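Local coordinates for Mgp-operon protein 3 (Mycoplasma pneumoniae, PDB 6RJ1) that is a membrane-bound surface protein involved in cell adhesion, probably serving as part of the apparatus that attaches the bacterium to host cells, at residues Ala180-Val185 with Asp243-Gly248; Phe221-Gly226 with Lys249-Ser254. All coordinates share one frame; numbering follows the deposited sequence.

Contact 1 and contact 2 are neighbours whose centres lie 9 Å apart. Their four segments alternate along the chain, and 249-254 directly follows 243-248. The loop 180-185 runs beside strand 220-222. V182 O and K222 N are 2.8 Å apart, a probable hydrogen bond. R181 adds side-chain packing there, with its CG 3.6 Å from F221 CD2. A second touch lies at the other end of 221-226, where S244 OG is 3.2 Å from G226 CA. The segment 221-226 thus sits between the two contacts. Its start, F221 and K222, meets 180-185; L223 to G226 meet the turn ahead of helix 253-267, and G226 also touches S244.

Contact 1: Ala180-Val185 with Asp243-Gly248; sequences ARVNGV and DSTKEG
S244 OG is held by two backbone groups, G178 O and R227 N. These bonds hold S244 between the residues just before 180-185 and those after G226, and the turn of 243-248 then lies beside A180 and R181. Here the loop between helices 176-179 and 187-192 meets the loop between strand 239-241 and helix 253-267. The turn is an Asx turn. D243 OD1 accepts from T245 N at 3.2 Å, with the N-H pointing at the oxygen at 154°. The N-H comes from above the carboxylate plane. Beyond the Asx turn, D243 O accepts from both K246 N and E247 N; the E247 bond measures 2.9 Å.

Packing joins the two segments. A180 faces S244 and T245 with its carbonyl oxygen, which rests on S244 CB. T245 N is 3.3 Å from A180 O, but the angle is too poor for a hydrogen bond; this N-H points to D243 OD1 instead.

R181 passes S244 with the middle of its chain. Its CD lies 3.7 Å from S244 CB. The bend at chi2 (55°) brings CD to the serine, although CB leads off from it; the bend at chi3 (70°) then turns NE. S244 CB meets the guanidinium obliquely. The polar end is committed to other parts of the chain. NE bonds to L179 O, NH1 forms a salt bridge with E167 and the guanidinium makes a cation-pi contact with Y662.

V182 and T245 complete the contact at its more open side. Their side chains cross at about a right angle. CG1 of V182 is anti to the backbone N, leaving CG2 beside that nitrogen and turned to the threonine. The methyl CG2 packs 3.5 Å from T245 OG1 and 4.0 Å from T245 O.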
loop_
_atom_site.group_PDB
_atom_site.type_symbol
_atom_site.label_atom_id
_atom_site.label_comp_id
_atom_site.label_asym_id
_atom_site.label_seq_id
_atom_site.Cartn_x
_atom_site.Cartn_y
_atom_site.Cartn_z
ATOM N N ALA A 180 14.947 10.459 -2.436
ATOM C CA ALA A 180 15.124 11.913 -2.544
ATOM C C ALA A 180 15.183 12.447 -3.980
ATOM O O ALA A 180 16.078 12.088 -4.739
ATOM C CB ALA A 180 16.357 12.356 -1.762
ATOM N N ARG A 181 14.239 13.329 -4.333
ATOM C CA ARG A 181 14.129 13.967 -5.645
ATOM C C ARG A 181 14.345 15.468 -5.459
ATOM O O ARG A 181 13.811 16.036 -4.505
ATOM C CB ARG A 181 12.715 13.711 -6.215
ATOM C CG ARG A 181 12.601 12.734 -7.395
ATOM C CD ARG A 181 13.181 11.337 -7.197
ATOM N NE ARG A 181 12.445 10.484 -6.263
ATOM C CZ ARG A 181 11.799 9.371 -6.611
ATOM N NH1 ARG A 181 11.205 8.628 -5.692
ATOM N NH2 ARG A 181 11.750 8.993 -7.882
ATOM N N VAL A 182 15.102 16.121 -6.366
ATOM C CA VAL A 182 15.359 17.567 -6.305
ATOM C C VAL A 182 14.036 18.347 -6.272
ATOM O O VAL A 182 13.120 18.052 -7.040
ATOM C CB VAL A 182 16.346 18.072 -7.398
ATOM C CG1 VAL A 182 16.525 19.589 -7.334
ATOM C CG2 VAL A 182 17.701 17.374 -7.270
ATOM N N ASN A 183 13.926 19.280 -5.317
ATOM C CA ASN A 183 12.749 20.117 -5.109
ATOM C C ASN A 183 12.299 20.849 -6.362
ATOM O O ASN A 183 13.123 21.349 -7.134
ATOM C CB ASN A 183 13.015 21.150 -4.012
ATOM C CG ASN A 183 12.596 20.757 -2.632
ATOM O OD1 ASN A 183 11.722 19.905 -2.409
ATOM N ND2 ASN A 183 13.201 21.415 -1.671
ATOM N N GLY A 184 10.986 20.925 -6.518
ATOM C CA GLY A 184 10.347 21.667 -7.586
ATOM C C GLY A 184 10.433 23.159 -7.323
ATOM O O GLY A 184 10.931 23.592 -6.277
ATOM N N VAL A 185 9.960 23.950 -8.280
ATOM C CA VAL A 185 9.953 25.407 -8.244
ATOM C C VAL A 185 9.013 25.949 -7.133
ATOM O O VAL A 185 8.026 25.296 -6.820
ATOM C CB VAL A 185 9.626 25.901 -9.681
ATOM C CG1 VAL A 185 8.916 27.241 -9.707
ATOM C CG2 VAL A 185 10.891 25.950 -10.527
ATOM N N ASP A 243 21.282 7.525 -4.925
ATOM C CA ASP A 243 20.900 8.911 -4.680
ATOM C C ASP A 243 20.163 9.421 -5.920
ATOM O O ASP A 243 20.773 9.578 -6.979
ATOM C CB ASP A 243 22.152 9.764 -4.388
ATOM C CG ASP A 243 21.913 11.110 -3.716
ATOM O OD1 ASP A 243 20.759 11.607 -3.758
ATOM O OD2 ASP A 243 22.883 11.670 -3.148
ATOM N N SER A 244 18.850 9.662 -5.788
ATOM C CA SER A 244 18.006 10.146 -6.880
ATOM C C SER A 244 18.172 11.644 -7.185
ATOM O O SER A 244 17.601 12.153 -8.154
ATOM C CB SER A 244 16.550 9.794 -6.628
ATOM O OG SER A 244 16.303 8.473 -7.067
ATOM N N THR A 245 18.968 12.333 -6.366
ATOM C CA THR A 245 19.311 13.738 -6.515
ATOM C C THR A 245 20.530 13.835 -7.457
ATOM O O THR A 245 20.777 14.887 -8.053
ATOM C CB THR A 245 19.452 14.355 -5.097
ATOM O OG1 THR A 245 18.217 14.976 -4.736
ATOM C CG2 THR A 245 20.625 15.337 -4.947
ATOM N N LYS A 246 21.247 12.708 -7.635
ATOM C CA LYS A 246 22.465 12.631 -8.446
ATOM C C LYS A 246 22.373 11.706 -9.660
ATOM O O LYS A 246 22.844 12.076 -10.736
ATOM C CB LYS A 246 23.663 12.243 -7.557
ATOM C CG LYS A 246 24.189 13.420 -6.748
ATOM C CD LYS A 246 24.892 12.988 -5.465
ATOM C CE LYS A 246 25.573 14.139 -4.750
ATOM N NZ LYS A 246 24.604 15.136 -4.213
ATOM N N GLU A 247 21.791 10.508 -9.490
ATOM C CA GLU A 247 21.694 9.519 -10.566
ATOM C C GLU A 247 20.251 9.153 -10.923
ATOM O O GLU A 247 19.319 9.628 -10.276
ATOM C CB GLU A 247 22.541 8.266 -10.245
ATOM C CG GLU A 247 24.043 8.527 -10.178
ATOM C CD GLU A 247 24.740 9.116 -11.395
ATOM O OE1 GLU A 247 25.802 9.751 -11.203
ATOM O OE2 GLU A 247 24.248 8.934 -12.533
ATOM N N GLY A 248 20.092 8.333 -11.962
ATOM C CA GLY A 248 18.797 7.921 -12.486
ATOM C C GLY A 248 18.314 8.878 -13.563
ATOM O O GLY A 248 18.872 9.970 -13.728
#

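Contact 2: Phe221-Gly226 with Lys249-Ser254; sequences FKLDKG and KGKDES
Two backbone hydrogen bonds tie 221-226 to 249-254. K251 N gives to L223 O at 3.0 Å, a straight bond (164°) that arrives nearly head-on to the carbonyl. G250 N gives to G226 O at 2.9 Å, from above the carbonyl plane.

A CA-H...O contact supports them, from G250 CA to L223 O at 3.3 Å. L223 O thus receives both an N-H and a C-H. G250 packs against this backbone and has a positive phi.

The nonpolar part is L223 against K251. L223 CB sits 4.0 Å from K251 CG, and the two side chains cross at about a right angle. K251 CG stands between its own backbone N and carbonyl carbon (chi1 70°), which brings CG and CD against L223 CB. Its NZ bonds weakly to N574, and Y229 touches both side chains.

Within 221-226, K225 NZ makes a long salt bridge to D224 OD2.

K249 to D252 form a type II' beta turn, closed by D252 N to K249 O at 3.0 Å. D252 is the N-cap of helix 253-267: its side chain caps a backbone N in the first turn, and its OD2 also bonds to S255 OG.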
loop_
_atom_site.group_PDB
_atom_site.type_symbol
_atom_site.label_atom_id
_atom_site.label_comp_id
_atom_site.label_asym_id
_atom_site.label_seq_id
_atom_site.Cartn_x
_atom_site.Cartn_y
_atom_site.Cartn_z
ATOM N N PHE A 221 8.359 18.042 -7.214
ATOM C CA PHE A 221 9.692 17.471 -7.348
ATOM C C PHE A 221 10.053 17.210 -8.807
ATOM O O PHE A 221 9.188 16.845 -9.608
ATOM C CB PHE A 221 9.851 16.203 -6.466
ATOM C CG PHE A 221 8.882 15.073 -6.736
ATOM C CD1 PHE A 221 7.640 15.036 -6.113
ATOM C CD2 PHE A 221 9.231 14.019 -7.572
ATOM C CE1 PHE A 221 6.747 13.975 -6.344
ATOM C CE2 PHE A 221 8.345 12.959 -7.803
ATOM C CZ PHE A 221 7.106 12.943 -7.188
ATOM N N LYS A 222 11.341 17.414 -9.140
ATOM C CA LYS A 222 11.920 17.214 -10.464
ATOM C C LYS A 222 11.844 15.738 -10.899
ATOM O O LYS A 222 12.153 14.837 -10.111
ATOM C CB LYS A 222 13.367 17.717 -10.487
ATOM C CG LYS A 222 13.494 19.229 -10.376
ATOM C CD LYS A 222 14.854 19.705 -10.848
ATOM C CE LYS A 222 14.955 21.216 -10.854
ATOM N NZ LYS A 222 16.330 21.680 -11.188
ATOM N N LEU A 223 11.405 15.498 -12.151
ATOM C CA LEU A 223 11.260 14.146 -12.714
ATOM C C LEU A 223 12.351 13.776 -13.739
ATOM O O LEU A 223 12.296 12.689 -14.320
ATOM C CB LEU A 223 9.859 13.968 -13.331
ATOM C CG LEU A 223 8.676 14.027 -12.373
ATOM C CD1 LEU A 223 7.385 14.159 -13.126
ATOM C CD2 LEU A 223 8.627 12.805 -11.478
ATOM N N ASP A 224 13.342 14.668 -13.941
ATOM C CA ASP A 224 14.447 14.480 -14.889
ATOM C C ASP A 224 15.489 13.431 -14.465
ATOM O O ASP A 224 16.146 12.838 -15.325
ATOM C CB ASP A 224 15.129 15.832 -15.185
ATOM C CG ASP A 224 15.819 16.501 -14.006
ATOM O OD1 ASP A 224 15.298 16.391 -12.869
ATOM O OD2 ASP A 224 16.873 17.161 -14.227
ATOM N N LYS A 225 15.660 13.236 -13.146
ATOM C CA LYS A 225 16.615 12.293 -12.549
ATOM C C LYS A 225 15.902 11.399 -11.537
ATOM O O LYS A 225 14.761 11.685 -11.148
ATOM C CB LYS A 225 17.758 13.060 -11.841
ATOM C CG LYS A 225 18.682 13.814 -12.785
ATOM C CD LYS A 225 19.797 14.531 -12.037
ATOM C CE LYS A 225 20.945 14.918 -12.942
ATOM N NZ LYS A 225 20.585 16.023 -13.872
ATOM N N GLY A 226 16.594 10.340 -11.113
ATOM C CA GLY A 226 16.113 9.421 -10.089
ATOM C C GLY A 226 15.449 8.142 -10.541
ATOM O O GLY A 226 15.538 7.756 -11.715
ATOM N N LYS A 249 17.280 8.476 -14.317
ATOM C CA LYS A 249 16.718 9.308 -15.388
ATOM C C LYS A 249 15.233 9.671 -15.167
ATOM O O LYS A 249 14.631 10.317 -16.021
ATOM C CB LYS A 249 16.950 8.668 -16.772
ATOM C CG LYS A 249 18.402 8.666 -17.215
ATOM C CD LYS A 249 18.930 10.060 -17.522
ATOM C CE LYS A 249 20.430 10.142 -17.418
ATOM N NZ LYS A 249 20.921 11.523 -17.685
ATOM N N GLY A 250 14.680 9.289 -14.017
ATOM C CA GLY A 250 13.296 9.570 -13.660
ATOM C C GLY A 250 12.314 9.055 -14.687
ATOM O O GLY A 250 12.302 7.854 -14.983
ATOM N N LYS A 251 11.520 9.973 -15.279
ATOM C CA LYS A 251 10.528 9.626 -16.304
ATOM C C LYS A 251 11.128 9.499 -17.695
ATOM O O LYS A 251 10.489 8.934 -18.580
ATOM C CB LYS A 251 9.332 10.592 -16.291
ATOM C CG LYS A 251 9.600 12.014 -16.783
ATOM C CD LYS A 251 8.274 12.752 -16.953
ATOM C CE LYS A 251 8.405 14.180 -17.385
ATOM N NZ LYS A 251 8.716 14.294 -18.830
ATOM N N ASP A 252 12.354 10.009 -17.880
ATOM C CA ASP A 252 13.067 10.011 -19.154
ATOM C C ASP A 252 13.533 8.606 -19.581
ATOM O O ASP A 252 14.711 8.258 -19.453
ATOM C CB ASP A 252 14.219 11.033 -19.118
ATOM C CG ASP A 252 14.855 11.395 -20.443
ATOM O OD1 ASP A 252 14.576 10.701 -21.454
ATOM O OD2 ASP A 252 15.654 12.355 -20.470
ATOM N N GLU A 253 12.584 7.827 -20.133
ATOM C CA GLU A 253 12.769 6.465 -20.637
ATOM C C GLU A 253 13.744 6.442 -21.819
ATOM O O GLU A 253 14.554 5.518 -21.906
ATOM C CB GLU A 253 11.407 5.855 -21.027
ATOM C CG GLU A 253 11.406 4.342 -21.187
ATOM C CD GLU A 253 11.888 3.801 -22.520
ATOM O OE1 GLU A 253 11.359 4.232 -23.571
ATOM O OE2 GLU A 253 12.798 2.941 -22.512
ATOM N N SER A 254 13.665 7.451 -22.718
ATOM C CA SER A 254 14.527 7.557 -23.900
ATOM C C SER A 254 16.009 7.645 -23.523
ATOM O O SER A 254 16.800 6.864 -24.051
ATOM C CB SER A 254 14.116 8.734 -24.777
ATOM O OG SER A 254 14.751 8.645 -26.044
#